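Local coordinates for putative ABC transporter amino acid-binding protein (Sinorhizobium meliloti, PDB 2Q88) that binds the compatible solute ectoine, probably delivering it as the solute-binding component of an ABC transporter for osmoprotectants, at residues 43-51 / 214-225. Sequence-based numbering, arbitrary orientation.
Sequences REIFKRLGV and LRDAFDVELAKL. With CD (cadmium ion), chain D.
Ile-45 and Phe-218 meet through their first torsions: in Ile-45, CG2 is anti to the backbone N with CG1 beside it, while chi1 of Phe-218 (-174°) brings its ring to the isoleucine, where CD1 meets one face. The motif is knob-into-hole packing of two helices of the periplasmic-binding-protein fold, 37-48 and 212-228, whose local axes approach to 9.5 Å at 110°. Ile-45 is the knob, set among Phe-218, Glu-221, Leu-222 and Leu-225. Ile-45 CD1 lies 3.8 Å from the Phe-218 ring centroid and 21° off the ring normal, a CH-pi contact, while Ile-45 CG2 presses to 3.3 Å from Phe-218 CD2. Phe-207 meets the same ring edge-to-face. With an alanine here instead of Phe-218, the CG2 and CD1 methyls of Ile-45 would probably face a gap and Phe-207 would lose its aromatic partner. The rings of Phe-46 and Phe-218 are oblique, and Leu-214 CD1 comes to the edge of Phe-46. One turn on from Ile-45, Leu-49 lies alongside Glu-221 in the opposite sense, its CD2 3.7 Å from Glu-221 CG. Gly-50, with positive phi, then ends the helix in a Schellman motif, Val-51 N bonding Phe-46 O and Gly-50 N Lys-47 O. Away from the interface, Asp-216 OD2 binds a cadmium ion with Glu-212 and waters. No hydrogen bonds cross; Arg-48 NE bonds Glu-44 OE1 at 2.8 Å through that oxygen's anti lone pair, tilted from the guanidinium plane. Leu-225 CD1 sits over the centre of one guanidinium face, 3.7 Å from Arg-48 CZ.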
# COMPACT_ATOMS: atom_id res chain seq x y z
N ARG A 43 -2.71 -14.20 -4.34
CA ARG A 43 -3.52 -15.42 -4.39
C ARG A 43 -3.08 -16.29 -5.55
O ARG A 43 -2.97 -17.50 -5.39
CB ARG A 43 -5.01 -15.11 -4.53
CG ARG A 43 -5.89 -16.36 -4.59
CD ARG A 43 -7.33 -16.08 -4.99
NE ARG A 43 -7.90 -15.12 -4.05
CZ ARG A 43 -8.40 -15.43 -2.87
NH1 ARG A 43 -8.44 -16.70 -2.44
NH2 ARG A 43 -8.89 -14.45 -2.10
N GLU A 44 -2.81 -15.68 -6.70
CA GLU A 44 -2.39 -16.42 -7.89
C GLU A 44 -1.03 -17.10 -7.70
O GLU A 44 -0.86 -18.26 -8.06
CB GLU A 44 -2.40 -15.53 -9.15
CG GLU A 44 -2.17 -16.28 -10.46
CD GLU A 44 -3.05 -17.53 -10.62
OE1 GLU A 44 -2.50 -18.59 -11.01
OE2 GLU A 44 -4.28 -17.47 -10.37
N ILE A 45 -0.07 -16.38 -7.12
CA ILE A 45 1.25 -16.99 -6.87
C ILE A 45 1.14 -18.15 -5.86
O ILE A 45 1.64 -19.26 -6.10
CB ILE A 45 2.27 -15.93 -6.42
CG1 ILE A 45 2.63 -15.04 -7.62
CG2 ILE A 45 3.53 -16.60 -5.85
CD1 ILE A 45 3.40 -13.78 -7.31
N PHE A 46 0.47 -17.90 -4.73
CA PHE A 46 0.32 -18.95 -3.73
C PHE A 46 -0.33 -20.19 -4.31
O PHE A 46 0.09 -21.31 -4.01
CB PHE A 46 -0.42 -18.45 -2.49
CG PHE A 46 0.47 -17.75 -1.50
CD1 PHE A 46 1.53 -18.42 -0.90
CD2 PHE A 46 0.23 -16.42 -1.14
CE1 PHE A 46 2.37 -17.77 0.03
CE2 PHE A 46 1.05 -15.76 -0.23
CZ PHE A 46 2.13 -16.43 0.36
N LYS A 47 -1.34 -20.00 -5.15
CA LYS A 47 -1.98 -21.12 -5.84
C LYS A 47 -0.96 -21.91 -6.65
O LYS A 47 -0.92 -23.14 -6.60
CB LYS A 47 -3.11 -20.64 -6.75
CG LYS A 47 -3.87 -21.81 -7.39
CD LYS A 47 -4.94 -21.39 -8.37
CE LYS A 47 -5.42 -22.61 -9.17
NZ LYS A 47 -6.64 -22.32 -9.98
N ARG A 48 -0.11 -21.18 -7.38
CA ARG A 48 0.92 -21.79 -8.22
C ARG A 48 1.95 -22.54 -7.39
O ARG A 48 2.49 -23.54 -7.85
CB ARG A 48 1.61 -20.73 -9.08
CG ARG A 48 0.76 -20.30 -10.26
CD ARG A 48 1.21 -19.02 -10.93
NE ARG A 48 0.16 -18.55 -11.83
CZ ARG A 48 0.16 -18.73 -13.15
NH1 ARG A 48 1.16 -19.36 -13.75
NH2 ARG A 48 -0.85 -18.27 -13.86
N LEU A 49 2.18 -22.06 -6.17
CA LEU A 49 3.06 -22.72 -5.21
C LEU A 49 2.38 -23.89 -4.49
O LEU A 49 3.01 -24.56 -3.68
CB LEU A 49 3.60 -21.72 -4.18
CG LEU A 49 4.48 -20.59 -4.71
CD1 LEU A 49 4.86 -19.58 -3.61
CD2 LEU A 49 5.72 -21.21 -5.34
N GLY A 50 1.10 -24.12 -4.78
CA GLY A 50 0.36 -25.23 -4.17
C GLY A 50 -0.31 -24.91 -2.84
O GLY A 50 -0.64 -25.82 -2.07
N VAL A 51 -0.49 -23.61 -2.58
CA VAL A 51 -1.21 -23.13 -1.39
C VAL A 51 -2.57 -22.64 -1.89
O VAL A 51 -2.65 -21.59 -2.52
CB VAL A 51 -0.45 -21.98 -0.67
CG1 VAL A 51 -1.25 -21.45 0.51
CG2 VAL A 51 0.94 -22.43 -0.23
N LEU A 214 10.66 -18.90 1.36
CA LEU A 214 9.31 -18.65 0.83
C LEU A 214 9.27 -17.40 -0.07
O LEU A 214 8.61 -17.40 -1.10
CB LEU A 214 8.28 -18.55 1.97
CG LEU A 214 6.83 -18.15 1.65
CD1 LEU A 214 6.11 -19.19 0.78
CD2 LEU A 214 6.05 -17.88 2.94
N ARG A 215 9.98 -16.35 0.33
CA ARG A 215 10.16 -15.16 -0.52
C ARG A 215 10.77 -15.52 -1.89
O ARG A 215 10.26 -15.08 -2.92
CB ARG A 215 11.01 -14.11 0.21
CG ARG A 215 11.15 -12.77 -0.49
CD ARG A 215 12.21 -12.73 -1.56
NE ARG A 215 13.49 -13.25 -1.08
CZ ARG A 215 14.39 -12.53 -0.44
NH1 ARG A 215 14.18 -11.24 -0.21
NH2 ARG A 215 15.53 -13.10 -0.05
N ASP A 216 11.82 -16.35 -1.90
CA ASP A 216 12.45 -16.84 -3.14
C ASP A 216 11.46 -17.54 -4.06
O ASP A 216 11.42 -17.26 -5.25
CB ASP A 216 13.59 -17.82 -2.86
CG ASP A 216 14.76 -17.19 -2.15
OD1 ASP A 216 14.79 -15.95 -1.98
OD2 ASP A 216 15.71 -17.88 -1.74
N ALA A 217 10.71 -18.49 -3.50
CA ALA A 217 9.68 -19.22 -4.24
C ALA A 217 8.59 -18.31 -4.82
O ALA A 217 8.18 -18.47 -5.98
CB ALA A 217 9.06 -20.28 -3.34
N PHE A 218 8.12 -17.37 -4.01
CA PHE A 218 7.18 -16.36 -4.45
C PHE A 218 7.78 -15.57 -5.63
O PHE A 218 7.13 -15.36 -6.65
CB PHE A 218 6.87 -15.44 -3.27
CG PHE A 218 5.79 -14.42 -3.53
CD1 PHE A 218 6.11 -13.15 -4.02
CD2 PHE A 218 4.46 -14.72 -3.26
CE1 PHE A 218 5.10 -12.19 -4.25
CE2 PHE A 218 3.44 -13.77 -3.49
CZ PHE A 218 3.78 -12.51 -3.98
N ASP A 219 9.04 -15.18 -5.49
CA ASP A 219 9.73 -14.40 -6.51
C ASP A 219 9.92 -15.15 -7.83
O ASP A 219 9.82 -14.55 -8.88
CB ASP A 219 11.08 -13.91 -5.99
CG ASP A 219 10.99 -12.55 -5.33
OD1 ASP A 219 9.95 -11.89 -5.49
OD2 ASP A 219 11.91 -12.05 -4.65
N VAL A 220 10.16 -16.46 -7.76
CA VAL A 220 10.31 -17.27 -8.97
C VAL A 220 9.01 -17.20 -9.80
O VAL A 220 9.04 -16.99 -11.01
CB VAL A 220 10.74 -18.73 -8.65
CG1 VAL A 220 10.53 -19.66 -9.83
CG2 VAL A 220 12.22 -18.77 -8.22
N GLU A 221 7.87 -17.33 -9.12
CA GLU A 221 6.56 -17.27 -9.79
C GLU A 221 6.21 -15.87 -10.29
O GLU A 221 5.59 -15.72 -11.35
CB GLU A 221 5.45 -17.77 -8.86
CG GLU A 221 5.51 -19.25 -8.48
CD GLU A 221 5.81 -20.18 -9.64
OE1 GLU A 221 5.07 -20.17 -10.65
OE2 GLU A 221 6.80 -20.95 -9.54
N LEU A 222 6.56 -14.86 -9.51
CA LEU A 222 6.32 -13.46 -9.90
C LEU A 222 7.05 -13.11 -11.19
O LEU A 222 6.50 -12.44 -12.06
CB LEU A 222 6.73 -12.50 -8.77
CG LEU A 222 6.64 -10.97 -8.98
CD1 LEU A 222 5.20 -10.55 -9.30
CD2 LEU A 222 7.14 -10.21 -7.74
N ALA A 223 8.31 -13.56 -11.30
CA ALA A 223 9.10 -13.39 -12.52
C ALA A 223 8.45 -14.05 -13.73
O ALA A 223 8.45 -13.47 -14.81
CB ALA A 223 10.53 -13.91 -12.32
N LYS A 224 7.91 -15.25 -13.57
CA LYS A 224 7.23 -15.93 -14.67
C LYS A 224 5.95 -15.21 -15.10
O LYS A 224 5.63 -15.15 -16.29
CB LYS A 224 6.94 -17.39 -14.30
CG LYS A 224 8.20 -18.22 -14.23
CD LYS A 224 7.95 -19.71 -14.06
CE LYS A 224 7.91 -20.10 -12.60
NZ LYS A 224 8.01 -21.59 -12.40
N LEU A 225 5.21 -14.67 -14.13
CA LEU A 225 4.02 -13.87 -14.40
C LEU A 225 4.38 -12.61 -15.19
O LEU A 225 3.69 -12.23 -16.14
CB LEU A 225 3.36 -13.45 -13.08
CG LEU A 225 2.03 -14.00 -12.55
CD1 LEU A 225 1.62 -15.38 -13.07
CD2 LEU A 225 2.02 -13.93 -11.02
CD CD D . 17.52 -18.20 -0.59
O HOH W 1 17.06 -20.27 0.51
O HOH W 2 18.04 -16.85 -1.32
O HOH W 3 19.74 -17.61 0.40